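Long-range contacts in Bacint_00347 (Bacteroides intestinalis DSM 17393, PDB 5MUM), which is a beta-propeller glycoside hydrolase of a gut bacterium, probably acting as a rhamnosidase: residues Y302-H307 with G346-I351; D103-L108 with Y178-K183; V29-G34 with D78-Q83; L192-D197 with D252-Y257. All blocks are in the same frame, centred on the assembly; numbering follows the deposited sequence. Where two conformers were deposited one is given.

Contact 1 of 4, residues Y302-H307 with G346-I351; sequences YRIVWH and GEIFYI
Tyr350 stands up from its strand between the side chains of Tyr302 and Ile304, and its hydroxyl reaches the backbone of the facing strand. The two tyrosines form an offset edge-to-face pair: the edge of Tyr350 is turned toward the face of Tyr302, with ring centroids 5.7 Å apart and planes at 78°. The closest carbons of this pair are Tyr302 CD1 and Tyr350 CE1, at 3.7 Å. CG of Tyr350 lies anti to the backbone N (chi1 -169°), which sends the ring across the gap and lets OH donate to Arg303 O at 2.8 Å. That oxygen is met from above the carbonyl plane, 39° out of it. Past the CE2 atom of the Tyr350 ring, Ile304 CB comes to 4.2 Å, while the tips of Ile304 and Ile348 meet, CD1 to CD1 at 3.8 Å in the conformers given. A phenylalanine in place of Tyr350 would keep the ring pair but would probably leave Arg303 O without this donor inside a buried interface. The hydroxyl of Tyr302 is held elsewhere, by Ala337 O. The contact joins neighbouring sheets of the propeller: strand 301-307, flanked by strands 286-292 and 312-316, packs through side chains on strand 347-352, whose Tyr350 also touches Ala289 on strand 286-292 and Ala364 on strand 362-366.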
loop_
_atom_site.group_PDB
_atom_site.type_symbol
_atom_site.label_atom_id
_atom_site.label_comp_id
_atom_site.label_asym_id
_atom_site.label_seq_id
_atom_site.Cartn_x
_atom_site.Cartn_y
_atom_site.Cartn_z
ATOM N N TYR A 302 -16.912 -5.052 0.156
ATOM C CA TYR A 302 -15.969 -4.054 0.605
ATOM C C TYR A 302 -16.432 -3.398 1.890
ATOM O O TYR A 302 -17.635 -3.181 2.109
ATOM C CB TYR A 302 -15.796 -2.979 -0.426
ATOM C CG TYR A 302 -14.979 -3.346 -1.632
ATOM C CD1 TYR A 302 -13.608 -3.475 -1.541
ATOM C CD2 TYR A 302 -15.570 -3.536 -2.873
ATOM C CE1 TYR A 302 -12.837 -3.786 -2.631
ATOM C CE2 TYR A 302 -14.808 -3.875 -3.974
ATOM C CZ TYR A 302 -13.441 -3.948 -3.863
ATOM O OH TYR A 302 -12.674 -4.223 -4.966
ATOM N N ARG A 303 -15.447 -3.106 2.738
ATOM C CA ARG A 303 -15.671 -2.593 4.074
ATOM C C ARG A 303 -14.730 -1.461 4.375
ATOM O O ARG A 303 -13.629 -1.355 3.795
ATOM C CB ARG A 303 -15.372 -3.642 5.146
ATOM C CG ARG A 303 -15.923 -5.007 4.889
ATOM C CD ARG A 303 -17.409 -5.057 5.085
ATOM N NE ARG A 303 -17.880 -6.371 4.669
ATOM C CZ ARG A 303 -18.943 -6.983 5.160
ATOM N NH1 ARG A 303 -19.653 -6.450 6.149
ATOM N NH2 ARG A 303 -19.291 -8.141 4.667
ATOM N N ILE A 304 -15.134 -0.671 5.353
ATOM C CA ILE A 304 -14.285 0.357 5.897
ATOM C C ILE A 304 -14.377 0.195 7.399
ATOM O O ILE A 304 -15.452 -0.070 7.932
ATOM C CB ILE A 304 -14.688 1.735 5.377
ATOM C CG1 ILE A 304 -13.619 2.752 5.731
ATOM C CG2 ILE A 304 -16.061 2.163 5.872
ATOM C CD1 ILE A 304 -13.945 4.096 5.149
ATOM N N VAL A 305 -13.222 0.251 8.053
ATOM C CA VAL A 305 -13.118 0.051 9.492
ATOM C C VAL A 305 -12.372 1.272 9.961
ATOM O O VAL A 305 -11.329 1.596 9.393
ATOM C CB VAL A 305 -12.334 -1.207 9.819
ATOM C CG1 VAL A 305 -12.160 -1.369 11.334
ATOM C CG2 VAL A 305 -13.015 -2.410 9.226
ATOM N N TRP A 306 -12.899 1.990 10.938
ATOM C CA TRP A 306 -12.240 3.239 11.326
ATOM C C TRP A 306 -12.435 3.519 12.805
ATOM O O TRP A 306 -13.345 2.977 13.431
ATOM C CB TRP A 306 -12.688 4.418 10.463
ATOM C CG TRP A 306 -14.061 4.957 10.784
ATOM C CD1 TRP A 306 -14.341 6.122 11.427
ATOM C CD2 TRP A 306 -15.340 4.366 10.453
ATOM N NE1 TRP A 306 -15.697 6.299 11.527
ATOM C CE2 TRP A 306 -16.336 5.238 10.944
ATOM C CE3 TRP A 306 -15.733 3.208 9.773
ATOM C CZ2 TRP A 306 -17.701 4.992 10.779
ATOM C CZ3 TRP A 306 -17.089 2.962 9.609
ATOM C CH2 TRP A 306 -18.054 3.824 10.141
ATOM N N HIS A 307 -11.530 4.321 13.338
ATOM C CA HIS A 307 -11.592 4.749 14.704
ATOM C C HIS A 307 -11.673 6.245 14.682
ATOM O O HIS A 307 -10.783 6.909 14.181
ATOM C CB HIS A 307 -10.392 4.271 15.490
ATOM C CG HIS A 307 -10.526 4.433 16.968
ATOM N ND1 HIS A 307 -10.239 5.613 17.624
ATOM C CD2 HIS A 307 -10.835 3.537 17.932
ATOM C CE1 HIS A 307 -10.413 5.442 18.924
ATOM N NE2 HIS A 307 -10.745 4.182 19.139
ATOM N N GLY A 346 -13.729 12.922 7.571
ATOM C CA GLY A 346 -14.900 12.048 7.440
ATOM C C GLY A 346 -15.436 11.829 6.029
ATOM O O GLY A 346 -16.208 10.890 5.820
ATOM N N GLU A 347 -15.091 12.687 5.070
ATOM C CA GLU A 347 -15.384 12.410 3.663
ATOM C C GLU A 347 -14.398 11.340 3.169
ATOM O O GLU A 347 -13.217 11.429 3.438
ATOM C CB GLU A 347 -15.231 13.661 2.847
ATOM C CG GLU A 347 -15.700 13.523 1.415
ATOM C CD GLU A 347 -15.590 14.834 0.635
ATOM O OE1 GLU A 347 -14.836 15.738 1.039
ATOM O OE2 GLU A 347 -16.240 14.953 -0.419
ATOM N N ILE A 348 -14.914 10.330 2.468
ATOM C CA ILE A 348 -14.129 9.162 2.022
ATOM C C ILE A 348 -14.180 8.985 0.498
ATOM O O ILE A 348 -15.247 9.104 -0.093
ATOM C CB ILE A 348 -14.701 7.861 2.601
ATOM C CG1 ILE A 348 -14.913 7.959 4.114
ATOM C CG2 ILE A 348 -13.775 6.694 2.267
ATOM C CD1 ILE A 348 -13.622 7.842 4.904
ATOM N N PHE A 349 -13.032 8.713 -0.123
ATOM C CA PHE A 349 -12.974 8.289 -1.530
ATOM C C PHE A 349 -12.350 6.915 -1.467
ATOM O O PHE A 349 -11.214 6.754 -1.004
ATOM C CB PHE A 349 -12.114 9.245 -2.347
ATOM C CG PHE A 349 -12.568 10.661 -2.255
ATOM C CD1 PHE A 349 -12.240 11.430 -1.155
ATOM C CD2 PHE A 349 -13.388 11.211 -3.230
ATOM C CE1 PHE A 349 -12.678 12.748 -1.041
ATOM C CE2 PHE A 349 -13.830 12.534 -3.129
ATOM C CZ PHE A 349 -13.480 13.298 -2.040
ATOM N N TYR A 350 -13.097 5.939 -1.910
ATOM C CA TYR A 350 -12.762 4.551 -1.721
ATOM C C TYR A 350 -12.621 3.968 -3.094
ATOM O O TYR A 350 -13.606 3.854 -3.805
ATOM C CB TYR A 350 -13.909 3.903 -0.939
ATOM C CG TYR A 350 -13.667 2.521 -0.393
ATOM C CD1 TYR A 350 -13.687 1.403 -1.231
ATOM C CD2 TYR A 350 -13.495 2.310 0.953
ATOM C CE1 TYR A 350 -13.516 0.121 -0.745
ATOM C CE2 TYR A 350 -13.280 1.032 1.461
ATOM C CZ TYR A 350 -13.297 -0.066 0.607
ATOM O OH TYR A 350 -13.129 -1.332 1.083
ATOM N N ILE A 351 -11.394 3.636 -3.470
ATOM C CA ILE A 351 -11.055 3.252 -4.826
ATOM C C ILE A 351 -10.950 1.743 -4.920
ATOM O O ILE A 351 -10.283 1.104 -4.123
ATOM C CB ILE A 351 -9.716 3.889 -5.268
ATOM C CG1 ILE A 351 -9.737 5.417 -5.041
ATOM C CG2 ILE A 351 -9.440 3.579 -6.724
ATOM C CD1 ILE A 351 -10.867 6.134 -5.737
#

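Contact 2 of 4, residues D103-L108 with Y178-K183; sequences DGDGYL and YSVKEK
Asp103 lies against Val180 and Tyr178. Its CB lies 4.0 Å from Val180 CG2, and CG comes closer to the same methyl, at 3.7 Å. Beyond CG the two oxygens have different tasks. OD1 turns back into its own loop, where the backbone N atoms of Asp105 and Tyr107 reach it from opposite faces of the carboxylate plane; the bond from Asp105 N, 2.9 Å to OD1, makes an Asx turn. A chi1 of 68°, with CG between the backbone N and the carbonyl carbon, folds the carboxylate over the type I turn from Asp103 to Gly106. OD2 points across the contact, 3.4 Å from Tyr178 CE2, with carboxylate and ring planes only 4° apart. It also accepts from a water, 2.7 Å away, that is hydrogen-bonded to Tyr178 OH, a hydroxyl bonded in turn to Arg123. An alanine in place of Asp103 would probably leave the amides of Asp105 and Tyr107 without their shared acceptor and break the water link to Tyr178 OH. Farther out, Lys183 NZ gives to two waters, one donating to Asp105 OD2 and Val180 O, the other bonded to Tyr107 OH. The contact thus joins the loop between strands 98-102 and 108-112 to the turn after strand 172-179 without a direct hydrogen bond. Asp105 OD2 and Lys183 NZ, 4.4 Å apart, probably attract each other, but water carries the polar link around the methyl of Val180.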
loop_
_atom_site.group_PDB
_atom_site.type_symbol
_atom_site.label_atom_id
_atom_site.label_comp_id
_atom_site.label_asym_id
_atom_site.label_seq_id
_atom_site.Cartn_x
_atom_site.Cartn_y
_atom_site.Cartn_z
ATOM N N ASP A 103 13.061 11.235 -0.025
ATOM C CA ASP A 103 13.346 11.786 1.289
ATOM C C ASP A 103 13.294 13.314 1.272
ATOM O O ASP A 103 13.063 13.921 0.230
ATOM C CB ASP A 103 14.658 11.250 1.838
ATOM C CG ASP A 103 15.899 11.740 1.073
ATOM O OD1 ASP A 103 15.929 12.877 0.554
ATOM O OD2 ASP A 103 16.901 10.969 1.037
ATOM N N GLY A 104 13.536 13.904 2.434
ATOM C CA GLY A 104 13.467 15.351 2.658
ATOM C C GLY A 104 14.374 16.178 1.807
ATOM O O GLY A 104 14.046 17.317 1.494
ATOM N N ASP A 105 15.464 15.578 1.350
ATOM C CA ASP A 105 16.423 16.249 0.496
ATOM C C ASP A 105 16.173 16.012 -0.976
ATOM O O ASP A 105 16.928 16.503 -1.790
ATOM C CB ASP A 105 17.831 15.812 0.855
ATOM C CG ASP A 105 18.348 16.465 2.133
ATOM O OD1 ASP A 105 17.664 17.346 2.675
ATOM O OD2 ASP A 105 19.440 16.061 2.600
ATOM N N GLY A 106 15.125 15.252 -1.306
ATOM C CA GLY A 106 14.720 14.985 -2.677
ATOM C C GLY A 106 15.352 13.783 -3.331
ATOM O O GLY A 106 15.138 13.569 -4.515
ATOM N N TYR A 107 16.171 13.024 -2.610
ATOM C CA TYR A 107 16.722 11.806 -3.151
ATOM C C TYR A 107 15.591 10.804 -3.238
ATOM O O TYR A 107 14.798 10.658 -2.289
ATOM C CB TYR A 107 17.820 11.188 -2.304
ATOM C CG TYR A 107 19.085 11.971 -2.286
ATOM C CD1 TYR A 107 19.246 13.017 -1.388
ATOM C CD2 TYR A 107 20.105 11.712 -3.191
ATOM C CE1 TYR A 107 20.416 13.776 -1.356
ATOM C CE2 TYR A 107 21.293 12.466 -3.170
ATOM C CZ TYR A 107 21.409 13.512 -2.249
ATOM O OH TYR A 107 22.539 14.281 -2.184
ATOM N N LEU A 108 15.550 10.122 -4.370
ATOM C CA LEU A 108 14.664 8.971 -4.577
ATOM C C LEU A 108 15.267 7.744 -3.911
ATOM O O LEU A 108 16.480 7.500 -4.014
ATOM C CB LEU A 108 14.489 8.658 -6.061
ATOM C CG LEU A 108 13.641 9.608 -6.902
ATOM C CD1 LEU A 108 14.328 10.960 -7.074
ATOM C CD2 LEU A 108 13.360 8.973 -8.246
ATOM N N TYR A 178 15.407 5.898 8.008
ATOM C CA TYR A 178 16.463 6.590 7.344
ATOM C C TYR A 178 16.561 7.998 7.903
ATOM O O TYR A 178 15.605 8.786 7.818
ATOM C CB TYR A 178 16.155 6.710 5.882
ATOM C CG TYR A 178 17.234 7.334 5.058
ATOM C CD1 TYR A 178 18.423 6.669 4.828
ATOM C CD2 TYR A 178 17.038 8.595 4.443
ATOM C CE1 TYR A 178 19.412 7.229 4.045
ATOM C CE2 TYR A 178 18.025 9.168 3.663
ATOM C CZ TYR A 178 19.199 8.483 3.454
ATOM O OH TYR A 178 20.188 9.037 2.633
ATOM N N SER A 179 17.730 8.307 8.439
ATOM C CA SER A 179 18.043 9.656 8.847
ATOM C C SER A 179 18.556 10.401 7.616
ATOM O O SER A 179 19.641 10.112 7.100
ATOM C CB SER A 179 19.101 9.657 9.948
ATOM O OG SER A 179 19.724 10.943 10.021
ATOM N N VAL A 180 17.760 11.340 7.134
ATOM C CA VAL A 180 18.127 12.129 5.987
ATOM C C VAL A 180 19.363 12.981 6.287
ATOM O O VAL A 180 20.206 13.190 5.398
ATOM C CB VAL A 180 16.920 12.946 5.474
ATOM C CG1 VAL A 180 16.518 14.072 6.439
ATOM C CG2 VAL A 180 17.204 13.453 4.076
ATOM N N LYS A 181 19.506 13.431 7.534
ATOM C CA LYS A 181 20.682 14.269 7.873
ATOM C C LYS A 181 21.974 13.448 7.917
ATOM O O LYS A 181 23.025 13.922 7.479
ATOM C CB LYS A 181 20.461 15.042 9.165
ATOM C CG LYS A 181 19.394 16.119 9.033
ATOM C CD LYS A 181 19.222 16.913 10.347
ATOM N N GLU A 182 21.915 12.218 8.408
ATOM C CA GLU A 182 23.119 11.386 8.455
ATOM C C GLU A 182 23.273 10.474 7.231
ATOM O O GLU A 182 24.325 9.858 7.056
ATOM C CB GLU A 182 23.223 10.636 9.798
ATOM C CG GLU A 182 22.386 9.403 9.950
ATOM N N LYS A 183 22.251 10.412 6.372
ATOM C CA LYS A 183 22.248 9.505 5.226
ATOM C C LYS A 183 22.516 8.054 5.642
ATOM O O LYS A 183 23.350 7.372 5.058
ATOM C CB LYS A 183 23.221 9.939 4.134
ATOM C CG LYS A 183 22.931 11.287 3.501
ATOM C CD LYS A 183 23.953 11.566 2.401
ATOM C CE LYS A 183 24.105 13.060 2.128
ATOM N NZ LYS A 183 22.917 13.592 1.422
HETATM O O HOH W 1 19.534 11.300 1.321
HETATM O O HOH W 2 20.438 13.469 2.735
HETATM O O HOH W 3 23.139 15.796 -0.058
#

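Contact 3 of 4, residues V29-G34 with D78-Q83; sequences VEVGNG and DQWTLQ
Val31 lays its CG2 methyl over one face of the Trp80 indole, a CH-pi contact 3.9 Å from the centroid of the five-membered ring and 21° off its normal. Val29 comes to the same ring at its edge, with CG1 in the indole plane and 3.6 Å from Trp80 NE1. The other methyl of Val31, CG1, meets Leu82 CD2 at 3.6 Å, while Leu82 CD1 rests 3.5 Å from Val31 O. CG1 of Val31 is anti to the backbone N (chi1 -179°), an orientation that spreads the two methyls over Trp80 and Leu82. Val29 CG1 also touches the CB of Asp78. Along the outer margin one water bridges Glu30 O, 2.7 Å away, and Asp78 O. In the next shell, Tyr61 on strand 56-62 touches both Val31 and Leu82, and Gln57 and Ile59 lie against Trp80. Arg73 on strand 67-74 reaches Val29 and Trp80. Strand 27-34 is itself held by backbone bonds to strand 423-429, a pairing consistent with closure of the propeller by both chain ends, and the contact packs that sheet on the four-stranded sheet of residues 50-85. Its chemistry is almost wholly apolar: no hydrogen bond passes directly between the segments, and Trp80 NE1 is buried without a polar partner, with Val29 CG1 and Val31 CG2 against it.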
loop_
_atom_site.group_PDB
_atom_site.type_symbol
_atom_site.label_atom_id
_atom_site.label_comp_id
_atom_site.label_asym_id
_atom_site.label_seq_id
_atom_site.Cartn_x
_atom_site.Cartn_y
_atom_site.Cartn_z
ATOM N N VAL A 29 -3.669 10.970 -17.512
ATOM C CA VAL A 29 -2.421 11.509 -18.058
ATOM C C VAL A 29 -1.515 10.359 -18.417
ATOM O O VAL A 29 -1.005 9.647 -17.532
ATOM C CB VAL A 29 -1.726 12.431 -17.037
ATOM C CG1 VAL A 29 -0.434 13.012 -17.610
ATOM C CG2 VAL A 29 -2.672 13.528 -16.586
ATOM N N GLU A 30 -1.269 10.183 -19.709
ATOM C CA GLU A 30 -0.443 9.072 -20.157
ATOM C C GLU A 30 1.015 9.277 -19.776
ATOM O O GLU A 30 1.539 10.398 -19.861
ATOM C CB GLU A 30 -0.607 8.875 -21.671
ATOM C CG GLU A 30 0.077 7.630 -22.216
ATOM C CD GLU A 30 -0.407 7.280 -23.625
ATOM O OE1 GLU A 30 -1.132 8.096 -24.242
ATOM O OE2 GLU A 30 -0.097 6.177 -24.108
ATOM N N VAL A 31 1.653 8.199 -19.330
ATOM C CA VAL A 31 3.042 8.231 -18.940
ATOM C C VAL A 31 3.869 7.516 -19.993
ATOM O O VAL A 31 4.739 8.113 -20.631
ATOM C CB VAL A 31 3.252 7.588 -17.560
ATOM C CG1 VAL A 31 4.717 7.654 -17.155
ATOM C CG2 VAL A 31 2.367 8.267 -16.527
ATOM N N GLY A 32 3.613 6.231 -20.174
ATOM C CA GLY A 32 4.425 5.399 -21.057
ATOM C C GLY A 32 3.973 3.968 -20.905
ATOM O O GLY A 32 3.220 3.647 -19.967
ATOM N N ASN A 33 4.435 3.096 -21.795
ATOM C CA ASN A 33 3.975 1.719 -21.812
ATOM C C ASN A 33 4.671 0.911 -20.732
ATOM O O ASN A 33 5.887 1.031 -20.548
ATOM C CB ASN A 33 4.202 1.083 -23.176
ATOM C CG ASN A 33 3.230 1.580 -24.245
ATOM O OD1 ASN A 33 2.198 2.196 -23.974
ATOM N ND2 ASN A 33 3.550 1.249 -25.494
ATOM N N GLY A 34 3.893 0.111 -20.000
ATOM C CA GLY A 34 4.426 -0.755 -18.972
ATOM C C GLY A 34 4.066 -2.203 -19.185
ATOM O O GLY A 34 3.144 -2.541 -19.941
ATOM N N ASP A 78 1.412 17.738 -18.293
ATOM C CA ASP A 78 1.201 16.369 -18.741
ATOM C C ASP A 78 2.461 15.764 -19.352
ATOM O O ASP A 78 2.423 14.622 -19.801
ATOM C CB ASP A 78 -0.002 16.248 -19.692
ATOM C CG ASP A 78 0.192 16.993 -21.009
ATOM O OD1 ASP A 78 0.864 18.033 -21.005
ATOM O OD2 ASP A 78 -0.364 16.557 -22.046
ATOM N N GLN A 79 3.572 16.502 -19.316
ATOM C CA GLN A 79 4.821 16.109 -19.933
ATOM C C GLN A 79 5.698 15.393 -18.906
ATOM O O GLN A 79 6.168 16.018 -17.947
ATOM C CB GLN A 79 5.559 17.343 -20.460
ATOM N N TRP A 80 5.877 14.089 -19.102
ATOM C CA TRP A 80 6.742 13.284 -18.239
ATOM C C TRP A 80 8.120 13.185 -18.826
ATOM O O TRP A 80 8.275 13.064 -20.036
ATOM C CB TRP A 80 6.170 11.889 -18.055
ATOM C CG TRP A 80 4.953 11.856 -17.215
ATOM C CD1 TRP A 80 3.654 12.065 -17.609
ATOM C CD2 TRP A 80 4.900 11.598 -15.817
ATOM N NE1 TRP A 80 2.813 11.970 -16.539
ATOM C CE2 TRP A 80 3.540 11.664 -15.429
ATOM C CE3 TRP A 80 5.868 11.320 -14.850
ATOM C CZ2 TRP A 80 3.126 11.452 -14.129
ATOM C CZ3 TRP A 80 5.447 11.093 -13.541
ATOM C CH2 TRP A 80 4.084 11.168 -13.197
ATOM N N THR A 81 9.125 13.226 -17.964
ATOM C CA THR A 81 10.458 12.799 -18.317
ATOM C C THR A 81 10.687 11.404 -17.761
ATOM O O THR A 81 10.592 11.215 -16.557
ATOM C CB THR A 81 11.472 13.751 -17.706
ATOM O OG1 THR A 81 11.275 15.024 -18.316
ATOM C CG2 THR A 81 12.879 13.302 -17.965
ATOM N N LEU A 82 11.022 10.462 -18.639
ATOM C CA LEU A 82 11.168 9.076 -18.297
ATOM C C LEU A 82 12.593 8.645 -18.439
ATOM O O LEU A 82 13.300 9.096 -19.355
ATOM C CB LEU A 82 10.308 8.222 -19.204
ATOM C CG LEU A 82 8.814 8.488 -19.131
ATOM C CD1 LEU A 82 8.136 7.544 -20.116
ATOM C CD2 LEU A 82 8.256 8.324 -17.721
ATOM N N GLN A 83 13.033 7.791 -17.529
ATOM C CA GLN A 83 14.351 7.193 -17.646
ATOM C C GLN A 83 14.249 5.708 -17.354
ATOM O O GLN A 83 13.827 5.308 -16.258
ATOM C CB GLN A 83 15.300 7.849 -16.652
ATOM C CG GLN A 83 16.691 7.270 -16.647
ATOM C CD GLN A 83 17.399 7.503 -17.952
ATOM O OE1 GLN A 83 17.450 8.638 -18.428
ATOM N NE2 GLN A 83 17.927 6.435 -18.554
HETATM O O HOH W 4 1.172 12.825 -21.052
#

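Contact 4 of 4, residues L192-D197 with D252-Y257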
loop_
_atom_site.group_PDB
_atom_site.type_symbol
_atom_site.label_atom_id
_atom_site.label_comp_id
_atom_site.label_asym_id
_atom_site.label_seq_id
_atom_site.Cartn_x
_atom_site.Cartn_y
_atom_site.Cartn_z
ATOM N N LEU A 192 8.070 -6.655 16.120
ATOM C CA LEU A 192 6.936 -5.790 16.388
ATOM C C LEU A 192 5.628 -6.565 16.508
ATOM O O LEU A 192 4.933 -6.440 17.512
ATOM C CB LEU A 192 6.836 -4.747 15.303
ATOM C CG LEU A 192 5.751 -3.711 15.466
ATOM C CD1 LEU A 192 5.817 -3.120 16.848
ATOM C CD2 LEU A 192 5.909 -2.674 14.381
ATOM N N ILE A 193 5.317 -7.352 15.481
ATOM C CA ILE A 193 4.167 -8.234 15.490
ATOM C C ILE A 193 4.740 -9.621 15.630
ATOM O O ILE A 193 5.552 -10.022 14.811
ATOM C CB ILE A 193 3.313 -8.122 14.228
ATOM C CG1 ILE A 193 2.764 -6.703 14.041
ATOM C CG2 ILE A 193 2.100 -9.067 14.302
ATOM C CD1 ILE A 193 2.268 -6.478 12.639
ATOM N N ASP A 194 4.300 -10.336 16.666
ATOM C CA ASP A 194 4.790 -11.660 16.995
ATOM C C ASP A 194 3.692 -12.729 16.903
ATOM O O ASP A 194 2.774 -12.768 17.718
ATOM C CB ASP A 194 5.403 -11.583 18.392
ATOM C CG ASP A 194 5.958 -12.877 18.878
ATOM O OD1 ASP A 194 6.197 -13.793 18.064
ATOM O OD2 ASP A 194 6.149 -12.976 20.133
ATOM N N GLY A 195 3.846 -13.610 15.924
ATOM C CA GLY A 195 2.936 -14.727 15.697
ATOM C C GLY A 195 3.195 -15.906 16.618
ATOM O O GLY A 195 2.442 -16.907 16.555
ATOM N N GLU A 196 4.275 -15.805 17.405
ATOM C CA GLU A 196 4.663 -16.771 18.452
ATOM C C GLU A 196 4.877 -18.179 17.901
ATOM O O GLU A 196 4.515 -19.173 18.550
ATOM C CB GLU A 196 3.612 -16.813 19.559
ATOM C CG GLU A 196 3.345 -15.482 20.228
ATOM C CD GLU A 196 2.176 -15.571 21.187
ATOM O OE1 GLU A 196 1.017 -15.225 20.814
ATOM O OE2 GLU A 196 2.432 -16.008 22.327
ATOM N N ASP A 197 5.364 -18.259 16.669
ATOM C CA ASP A 197 5.533 -19.515 15.970
ATOM C C ASP A 197 4.204 -20.274 15.736
ATOM O O ASP A 197 4.188 -21.491 15.515
ATOM C CB ASP A 197 6.569 -20.381 16.750
ATOM N N ASP A 252 2.934 -3.098 25.382
ATOM C CA ASP A 252 4.145 -3.785 25.826
ATOM C C ASP A 252 4.493 -4.698 24.651
ATOM O O ASP A 252 3.687 -5.544 24.266
ATOM C CB ASP A 252 3.875 -4.522 27.149
ATOM C CG ASP A 252 3.611 -3.547 28.318
ATOM N N LEU A 253 5.632 -4.459 24.018
ATOM C CA LEU A 253 6.012 -5.150 22.779
ATOM C C LEU A 253 6.623 -6.514 23.073
ATOM O O LEU A 253 7.144 -6.704 24.155
ATOM C CB LEU A 253 7.025 -4.315 21.986
ATOM C CG LEU A 253 6.515 -2.907 21.659
ATOM C CD1 LEU A 253 7.581 -2.047 20.998
ATOM C CD2 LEU A 253 5.275 -2.984 20.770
ATOM N N PRO A 254 6.569 -7.468 22.143
ATOM C CA PRO A 254 5.900 -7.338 20.856
ATOM C C PRO A 254 4.387 -7.491 20.945
ATOM O O PRO A 254 3.837 -7.790 22.014
ATOM C CB PRO A 254 6.490 -8.477 20.051
ATOM C CG PRO A 254 6.719 -9.531 21.072
ATOM C CD PRO A 254 7.130 -8.817 22.332
ATOM N N ILE A 255 3.706 -7.271 19.828
ATOM C CA ILE A 255 2.253 -7.327 19.837
ATOM C C ILE A 255 1.864 -8.729 19.377
ATOM O O ILE A 255 2.197 -9.136 18.266
ATOM C CB ILE A 255 1.621 -6.308 18.894
ATOM C CG1 ILE A 255 2.138 -4.890 19.213
ATOM C CG2 ILE A 255 0.099 -6.393 19.002
ATOM C CD1 ILE A 255 1.695 -3.803 18.278
ATOM N N ARG A 256 1.104 -9.409 20.206
ATOM C CA ARG A 256 0.694 -10.787 19.995
ATOM C C ARG A 256 -0.796 -10.859 19.895
ATOM O O ARG A 256 -1.495 -9.888 20.127
ATOM C CB ARG A 256 1.147 -11.603 21.186
ATOM C CG ARG A 256 2.636 -11.775 21.229
ATOM C CD ARG A 256 3.115 -12.285 22.575
ATOM N NE ARG A 256 4.539 -12.569 22.394
ATOM C CZ ARG A 256 5.499 -12.383 23.284
ATOM N NH1 ARG A 256 5.243 -11.915 24.511
ATOM N NH2 ARG A 256 6.740 -12.698 22.931
ATOM N N TYR A 257 -1.293 -12.036 19.577
ATOM C CA TYR A 257 -2.729 -12.265 19.512
ATOM C C TYR A 257 -3.457 -11.760 20.783
ATOM O O TYR A 257 -4.503 -11.108 20.702
ATOM C CB TYR A 257 -2.977 -13.752 19.241
ATOM C CG TYR A 257 -4.422 -14.113 19.213
ATOM C CD1 TYR A 257 -5.234 -13.701 18.180
ATOM C CD2 TYR A 257 -4.981 -14.901 20.239
ATOM C CE1 TYR A 257 -6.586 -14.016 18.166
ATOM C CE2 TYR A 257 -6.343 -15.204 20.247
ATOM C CZ TYR A 257 -7.131 -14.764 19.207
ATOM O OH TYR A 257 -8.471 -15.079 19.206
HETATM O O HOH W 5 0.556 -14.138 18.524
#
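A single beta bridge of parallel type pairs Ile193 with Ile255, between the linker joining two successive propeller sheets and a loop within the second. Ile255 N donates to Leu192 O at 2.7 Å, and Asp194 N donates to Ile255 O at 2.9 Å with a nearly straight N-H...O angle of 177°. Beyond the bridge, Asp194 divides its carboxylate. OD1 accepts from Glu196 N, closing an Asx turn. OD2 takes both NE and NH2 of Arg256 in a side-on salt bridge, 2.8 Å from NE, and lies in the guanidinium plane, although the carboxylate is turned 60° from that plane. Pro254, preceded by a cis peptide, sets its CG over one guanidinium face. Glu196 crosses Arg256 at about a right angle; its OE2 is 4.0 Å from Arg256 NE but well out of the guanidinium plane, so the attraction is of charge alone. At the other end of the contact, Leu192 CD1 touches Leu253 CD2, and both leucines lie against Trp243. The last link is a single water, which donates to Asp194 O and to Glu196 OE1, at 2.6 Å from OE1, and accepts from Tyr257 N at 3.0 Å.

The four contacts are spread round the beta-propeller, each joining different sheets or the loops at their margins, and none touches another. Along the chain they come in series: contact 3 closes first, then contacts 2, 4 and 1. Contacts 2 and 3 are the nearest neighbours, with centres 26 Å apart and nearest atoms about 9 Å apart. Contacts 3 and 4 lie on opposite sides of the chain's centre, 43 Å between centres. Contact 2 uses the end of strand 172-179, and contact 4 the loop after strand 184-189 of the same sheet. Contact 1 is buried nearer the centre, where sheets meet by side-chain packing; farther out, loops and bridging waters take part.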